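Local coordinates for structural protein ORF131 (Acidianus two-tailed virus, PDB 3FAJ) that is a structural protein of the virion, of the viral RIP/P131 family, and probably binds DNA, at residues G33-I38 against L54-E59. Numbering follows the deposited sequence.
Sequences GGAVKI and LKLAGE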
loop_
_atom_site.group_PDB
_atom_site.type_symbol
_atom_site.label_atom_id
_atom_site.label_comp_id
_atom_site.label_asym_id
_atom_site.label_seq_id
_atom_site.Cartn_x
_atom_site.Cartn_y
_atom_site.Cartn_z
ATOM N N GLY A 33 -8.941 -1.120 2.628
ATOM C CA GLY A 33 -8.773 -2.432 3.292
ATOM C C GLY A 33 -7.986 -3.404 2.425
ATOM O O GLY A 33 -7.120 -4.154 2.934
ATOM N N GLY A 34 -8.271 -3.390 1.116
ATOM C CA GLY A 34 -7.570 -4.269 0.168
ATOM C C GLY A 34 -6.086 -3.905 0.113
ATOM O O GLY A 34 -5.224 -4.788 0.060
ATOM N N ALA A 35 -5.794 -2.611 0.137
ATOM C CA ALA A 35 -4.410 -2.146 0.179
ATOM C C ALA A 35 -3.729 -2.648 1.463
ATOM O O ALA A 35 -2.612 -3.152 1.400
ATOM C CB ALA A 35 -4.347 -0.614 0.059
ATOM N N VAL A 36 -4.396 -2.531 2.611
ATOM C CA VAL A 36 -3.795 -2.977 3.895
ATOM C C VAL A 36 -3.483 -4.489 3.846
ATOM O O VAL A 36 -2.433 -4.943 4.335
ATOM C CB VAL A 36 -4.700 -2.633 5.080
ATOM C CG1 VAL A 36 -4.229 -3.328 6.359
ATOM C CG2 VAL A 36 -4.750 -1.121 5.281
ATOM N N LYS A 37 -4.356 -5.265 3.208
ATOM C CA LYS A 37 -4.094 -6.701 3.067
ATOM C C LYS A 37 -2.815 -6.934 2.263
ATOM O O LYS A 37 -1.985 -7.769 2.646
ATOM C CB LYS A 37 -5.286 -7.420 2.441
ATOM C CG LYS A 37 -6.425 -7.591 3.418
ATOM C CD LYS A 37 -7.641 -8.119 2.728
ATOM C CE LYS A 37 -8.799 -8.107 3.692
ATOM N NZ LYS A 37 -10.059 -8.225 2.945
ATOM N N ILE A 38 -2.650 -6.198 1.167
ATOM C CA ILE A 38 -1.443 -6.275 0.327
ATOM C C ILE A 38 -0.225 -5.866 1.167
ATOM O O ILE A 38 0.816 -6.545 1.152
ATOM C CB ILE A 38 -1.557 -5.406 -0.955
ATOM C CG1 ILE A 38 -2.603 -5.984 -1.919
ATOM C CG2 ILE A 38 -0.172 -5.252 -1.665
ATOM C CD1 ILE A 38 -3.168 -4.950 -2.934
ATOM N N LEU A 54 2.668 -3.185 -8.227
ATOM C CA LEU A 54 1.653 -3.333 -9.280
ATOM C C LEU A 54 0.280 -3.554 -8.632
ATOM O O LEU A 54 -0.719 -2.962 -9.062
ATOM C CB LEU A 54 2.003 -4.505 -10.194
ATOM C CG LEU A 54 3.258 -4.312 -11.064
ATOM C CD1 LEU A 54 3.696 -5.646 -11.661
ATOM C CD2 LEU A 54 2.999 -3.270 -12.162
ATOM N N LYS A 55 0.243 -4.396 -7.600
ATOM C CA LYS A 55 -0.998 -4.669 -6.876
ATOM C C LYS A 55 -1.502 -3.428 -6.124
ATOM O O LYS A 55 -2.716 -3.150 -6.162
ATOM C CB LYS A 55 -0.834 -5.840 -5.900
ATOM C CG LYS A 55 -0.702 -7.188 -6.582
ATOM C CD LYS A 55 -0.668 -8.300 -5.559
ATOM C CE LYS A 55 -0.953 -9.638 -6.234
ATOM N NZ LYS A 55 -0.942 -10.773 -5.253
ATOM N N LEU A 56 -0.603 -2.706 -5.440
ATOM C CA LEU A 56 -0.995 -1.446 -4.770
ATOM C C LEU A 56 -1.504 -0.447 -5.794
ATOM O O LEU A 56 -2.487 0.240 -5.546
ATOM C CB LEU A 56 0.173 -0.834 -3.999
ATOM C CG LEU A 56 0.559 -1.599 -2.727
ATOM C CD1 LEU A 56 1.883 -1.040 -2.166
ATOM C CD2 LEU A 56 -0.597 -1.558 -1.649
ATOM N N ALA A 57 -0.835 -0.364 -6.948
ATOM C CA ALA A 57 -1.247 0.558 -8.001
ATOM C C ALA A 57 -2.685 0.257 -8.467
ATOM O O ALA A 57 -3.458 1.183 -8.770
ATOM C CB ALA A 57 -0.267 0.493 -9.180
ATOM N N GLY A 58 -3.029 -1.029 -8.512
ATOM C CA GLY A 58 -4.386 -1.475 -8.877
ATOM C C GLY A 58 -5.420 -0.931 -7.894
ATOM O O GLY A 58 -6.489 -0.462 -8.303
ATOM N N GLU A 59 -5.050 -1.026 -6.554
ATOM C CA GLU A 59 -5.995 -0.441 -5.581
ATOM C C GLU A 59 -6.043 1.071 -5.750
ATOM O O GLU A 59 -7.110 1.699 -5.631
ATOM C CB GLU A 59 -5.606 -0.802 -4.144
ATOM C CG GLU A 59 -5.692 -2.303 -3.795
ATOM C CD GLU A 59 -7.067 -2.914 -4.000
ATOM O OE1 GLU A 59 -8.092 -2.268 -3.685
ATOM O OE2 GLU A 59 -7.120 -4.056 -4.518
#
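Ile-38 reaches across to helix 51-66 and touches three residues there, CD1 meeting Lys-55 and Glu-59 and CG2 meeting Leu-56. CD1 settles between the first two, lying 3.7 Å from the backbone O of Lys-55 and 3.8 Å from CG of Glu-59. The other branch, CG2, meets CD2 of Leu-56 at 3.7 Å, the two side chains lying alongside one another and pointing opposite ways. CG1 sits beside the backbone N (chi1 -68°), which tips the long arm of Ile-38 back toward the N-terminal end of its helix and brings CD1 to Glu-59, one turn on from Lys-55.

A turn earlier, Ala-35 offers little bulk: its CB is 4.2 Å from CD2 of Leu-56, and CG of Glu-59 comes within 3.9 Å of the Ala-35 N. The glutamate chain folds at chi2 (-58°), which lays its carboxylate over Gly-34, where no side chain stands in the way; Glu-59 OE1 is 4.4 Å from Gly-34 CA. Its CG meanwhile packs on Ala-35 and Ile-38. Lys-55 likewise contributes its CB, while its extended chain carries NZ away to a salt bridge with Glu-51.

Ile-75 and Val-79 of helix 69-86 back this interface: Leu-56 packs on both, and Ala-35 and Glu-59 also touch Ile-75. The two segments run antiparallel (171°) with their axes 9.5 Å apart. Packing of two consecutive antiparallel helices, largely through aliphatic carbon, is characteristic of a helical hairpin, here with the short strand 48-49 in its connection and part of a mainly helical bundle.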